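Local coordinates for protein putative gamma-glutamylcyclotransferase YkqA (Bacillus subtilis, PDB 2QIK) that is a putative gamma-glutamylcyclotransferase, so it probably releases 5-oxoproline from gamma-glutamyl compounds by cyclising their gamma-glutamyl group, at residues T10-E15 / S112-E117. Numbering follows the deposited sequence.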
ATOM      1  N   THR A  10      -7.097  13.353   7.137  1.00  7.94           N
ATOM      2  CA  THR A  10      -8.300  13.714   6.422  1.00  8.90           C
ATOM      3  C   THR A  10      -8.113  14.251   5.035  1.00  9.28           C
ATOM      4  O   THR A  10      -9.091  14.380   4.286  1.00  9.88           O
ATOM      5  CB  THR A  10      -9.165  14.744   7.193  1.00 10.16           C
ATOM      6  OG1 THR A  10      -8.560  16.030   7.150  1.00 11.93           O
ATOM      7  CG2 THR A  10      -9.389  14.315   8.641  1.00 12.33           C
ATOM      8  N   LEU A  11      -6.892  14.564   4.653  1.00  7.94           N
ATOM      9  CA  LEU A  11      -6.508  15.004   3.306  1.00  8.31           C
ATOM     10  C   LEU A  11      -6.123  13.864   2.380  1.00  8.76           C
ATOM     11  O   LEU A  11      -5.922  14.112   1.197  1.00  9.54           O
ATOM     12  CB  LEU A  11      -5.387  15.994   3.367  1.00  8.81           C
ATOM     13  CG  LEU A  11      -5.695  17.333   4.045  1.00  9.42           C
ATOM     14  CD1 LEU A  11      -4.403  18.153   4.209  1.00 11.94           C
ATOM     15  CD2 LEU A  11      -6.722  18.084   3.251  1.00 11.44           C
ATOM     16  N   ARG A  12      -5.952  12.643   2.906  1.00  7.21           N
ATOM     17  CA  ARG A  12      -5.617  11.536   2.043  1.00  6.88           C
ATOM     18  C   ARG A  12      -6.763  11.260   1.040  1.00  7.98           C
ATOM     19  O   ARG A  12      -7.926  11.642   1.263  1.00  8.06           O
ATOM     20  CB  ARG A  12      -5.299  10.234   2.819  1.00  7.27           C
ATOM     21  CG  ARG A  12      -3.972  10.332   3.570  1.00  7.86           C
ATOM     22  CD  ARG A  12      -3.648   9.021   4.302  1.00  7.97           C
ATOM     23  NE  ARG A  12      -3.413   7.956   3.347  1.00  7.88           N
ATOM     24  CZ  ARG A  12      -3.079   6.755   3.681  1.00  9.01           C
ATOM     25  NH1 ARG A  12      -2.839   6.406   4.929  1.00  8.76           N
ATOM     26  NH2 ARG A  12      -2.966   5.802   2.777  1.00 12.44           N
ATOM     27  N   LYS A  13      -6.426  10.575  -0.024  1.00  8.46           N
ATOM     28  CA  LYS A  13      -7.411  10.287  -1.068  1.00  8.74           C
ATOM     29  C   LYS A  13      -8.588   9.591  -0.444  1.00  9.05           C
ATOM     30  O   LYS A  13      -8.430   8.717   0.395  1.00  8.92           O
ATOM     31  CB  LYS A  13      -6.744   9.436  -2.172  1.00 13.01           C
ATOM     32  CG  LYS A  13      -7.505   9.369  -3.451  1.00 14.68           C
ATOM     33  CD  LYS A  13      -6.757   8.398  -4.436  1.00 15.53           C
ATOM     34  CE  LYS A  13      -7.305   8.573  -5.807  1.00 19.98           C
ATOM     35  NZ  LYS A  13      -6.606   7.645  -6.780  1.00 25.52           N
ATOM     36  N   HIS A  14      -9.787   9.923  -0.881  1.00  9.48           N
ATOM     37  CA  HIS A  14     -10.997   9.315  -0.421  1.00 10.90           C
ATOM     38  C   HIS A  14     -11.305   9.555   1.046  1.00 13.53           C
ATOM     39  O   HIS A  14     -12.184   8.863   1.643  1.00 19.26           O
ATOM     40  CB  HIS A  14     -11.068   7.795  -0.679  1.00 11.06           C
ATOM     41  CG  HIS A  14     -10.768   7.455  -2.088  1.00 10.91           C
ATOM     42  ND1 HIS A  14      -9.834   6.577  -2.541  1.00 13.67           N
ATOM     43  CD2 HIS A  14     -11.341   7.989  -3.194  1.00 10.18           C
ATOM     44  CE1 HIS A  14      -9.826   6.591  -3.868  1.00  9.98           C
ATOM     45  NE2 HIS A  14     -10.761   7.410  -4.283  1.00 15.98           N
ATOM     46  N   GLU A  15     -10.743  10.605   1.616  1.00  9.72           N
ATOM     47  CA  GLU A  15     -11.104  11.003   2.981  1.00 10.19           C
ATOM     48  C   GLU A  15     -11.842  12.351   2.886  1.00  9.98           C
ATOM     49  O   GLU A  15     -11.864  13.028   1.853  1.00 10.52           O
ATOM     50  CB  GLU A  15      -9.824  11.205   3.800  1.00  8.98           C
ATOM     51  CG  GLU A  15      -8.996   9.932   3.943  1.00  8.67           C
ATOM     52  CD  GLU A  15      -9.523   8.889   4.882  1.00 10.73           C
ATOM     53  OE1 GLU A  15     -10.659   8.965   5.395  1.00 14.36           O
ATOM     54  OE2 GLU A  15      -8.735   7.958   5.158  1.00 11.37           O
ATOM     55  N   SER A 112       0.039   1.318  13.823  1.00 12.07           N
ATOM     56  CA  SER A 112       0.430   1.088  12.445  1.00 10.18           C
ATOM     57  C   SER A 112       1.028   2.319  11.749  1.00  9.59           C
ATOM     58  O   SER A 112       1.654   2.220  10.673  1.00  9.74           O
ATOM     59  CB  SER A 112      -0.705   0.617  11.568  1.00 12.05           C
ATOM     60  OG  SER A 112      -1.643   1.671  11.430  1.00 10.09           O
ATOM     61  N   GLY A 113       0.803   3.483  12.337  1.00  8.04           N
ATOM     62  CA  GLY A 113       1.171   4.701  11.722  1.00  7.28           C
ATOM     63  C   GLY A 113       0.356   5.071  10.488  1.00  6.00           C
ATOM     64  O   GLY A 113       0.701   6.017   9.770  1.00  7.02           O
ATOM     65  N   ASP A 114      -0.742   4.370  10.248  1.00  6.34           N
ATOM     66  CA  ASP A 114      -1.465   4.481   8.989  1.00  6.19           C
ATOM     67  C   ASP A 114      -2.929   4.682   9.273  1.00  6.27           C
ATOM     68  O   ASP A 114      -3.628   3.801   9.779  1.00  6.71           O
ATOM     69  CB  ASP A 114      -1.184   3.228   8.131  1.00  6.51           C
ATOM     70  CG  ASP A 114      -1.725   3.349   6.732  1.00  7.44           C
ATOM     71  OD1 ASP A 114      -1.053   2.768   5.827  1.00 10.06           O
ATOM     72  OD2 ASP A 114      -2.795   3.950   6.522  1.00  7.35           O
ATOM     73  N   TRP A 115      -3.412   5.901   8.950  1.00  5.83           N
ATOM     74  CA  TRP A 115      -4.776   6.249   9.257  1.00  6.84           C
ATOM     75  C   TRP A 115      -5.801   5.391   8.533  1.00  6.85           C
ATOM     76  O   TRP A 115      -6.830   5.055   9.093  1.00  7.51           O
ATOM     77  CB  TRP A 115      -4.973   7.751   8.905  1.00  8.55           C
ATOM     78  CG  TRP A 115      -6.325   8.300   9.098  1.00 11.32           C
ATOM     79  CD1 TRP A 115      -7.122   8.903   8.123  1.00 12.37           C
ATOM     80  CD2 TRP A 115      -6.939   8.536  10.292  1.00 13.84           C
ATOM     81  NE1 TRP A 115      -8.253   9.364   8.654  1.00 17.03           N
ATOM     82  CE2 TRP A 115      -8.199   9.171   9.993  1.00 12.76           C
ATOM     83  CE3 TRP A 115      -6.678   8.192  11.594  1.00 17.02           C
ATOM     84  CZ2 TRP A 115      -9.145   9.524  10.941  1.00 17.72           C
ATOM     85  CZ3 TRP A 115      -7.679   8.634  12.590  1.00 18.68           C
ATOM     86  CH2 TRP A 115      -8.836   9.238  12.243  1.00 18.30           C
ATOM     87  N   LYS A 116      -5.547   5.094   7.268  1.00  6.97           N
ATOM     88  CA  LYS A 116      -6.474   4.224   6.541  1.00  7.39           C
ATOM     89  C   LYS A 116      -6.495   2.820   7.090  1.00  6.84           C
ATOM     90  O   LYS A 116      -7.573   2.201   7.122  1.00  8.02           O
ATOM     91  CB  LYS A 116      -6.119   4.246   5.054  1.00  9.37           C
ATOM     92  CG  LYS A 116      -6.421   5.430   4.281  1.00 11.41           C
ATOM     93  CD  LYS A 116      -6.397   5.282   2.811  1.00 13.48           C
ATOM     94  CE  LYS A 116      -6.923   6.504   2.229  1.00 14.42           C
ATOM     95  NZ  LYS A 116      -6.903   6.507   0.812  1.00 15.34           N
ATOM     96  N   GLU A 117      -5.354   2.302   7.476  1.00  6.42           N
ATOM     97  CA  GLU A 117      -5.324   0.983   8.095  1.00  7.75           C
ATOM     98  C   GLU A 117      -6.090   1.039   9.404  1.00  7.30           C
ATOM     99  O   GLU A 117      -6.908   0.151   9.677  1.00  8.37           O
ATOM    100  CB  GLU A 117      -3.867   0.585   8.307  1.00  8.07           C
ATOM    101  CG  GLU A 117      -3.651  -0.845   8.837  1.00  9.50           C
ATOM    102  CD  GLU A 117      -3.725  -1.054  10.293  1.00  8.58           C
ATOM    103  OE1 GLU A 117      -3.707  -2.254  10.693  1.00 11.61           O
ATOM    104  OE2 GLU A 117      -3.732  -0.046  11.027  1.00  9.42           O
TER
HETATM  105  O   HOH W   1      -2.022   7.795   7.326  1.00  7.99           O
HETATM  106  O   HOH W   2      -0.843   3.844   3.367  1.00 15.71           O
HETATM  107  O   HOH W   3      -4.532   6.186   0.202  1.00 23.23           O
HETATM  108  O   HOH W   4     -10.715  11.050   7.683  1.00 14.92           O
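R12 bends at chi3 (66°), and this turn brings its guanidinium to D114 at the start of helix 115-122. K116 is extended beyond CG and crosses one face of that guanidinium obliquely. K116 CG lies 3.6 Å from R12 CZ. R12 NH1 forms a salt bridge with D114 OD2 at 2.9 Å. The carboxylate oxygen lies close to the guanidinium plane, but NH1 meets it from above the carboxylate plane. D114 is the N-cap residue, and E117 N reaches the same OD2 from the opposite face at 3.2 Å. One oxygen thus ties the loop to the helix start. Water joins R12 NH1 to W115 N, and a second water links R12 NH2 to D114 OD1. K116 NZ donates to K13 O at 2.7 Å, the carbonyl of the central peptide in the type II turn from R12 to E15. E15 OE2 packs against W115 CD1 at 3.5 Å and accepts from Q119. A leucine at R12 would probably cost D114 and E59 this salt-bridge partner and leave the K116 chain without its flat support. T10 and L11, in the same loop, belong to the substrate site inferred by similarity. The loop follows strand 3-7. E59 on strand 55-63 pairs with R12 NE, while D228 on strand 224-234 pairs with K116 NZ and D218 on strand 212-221 with K13 NZ.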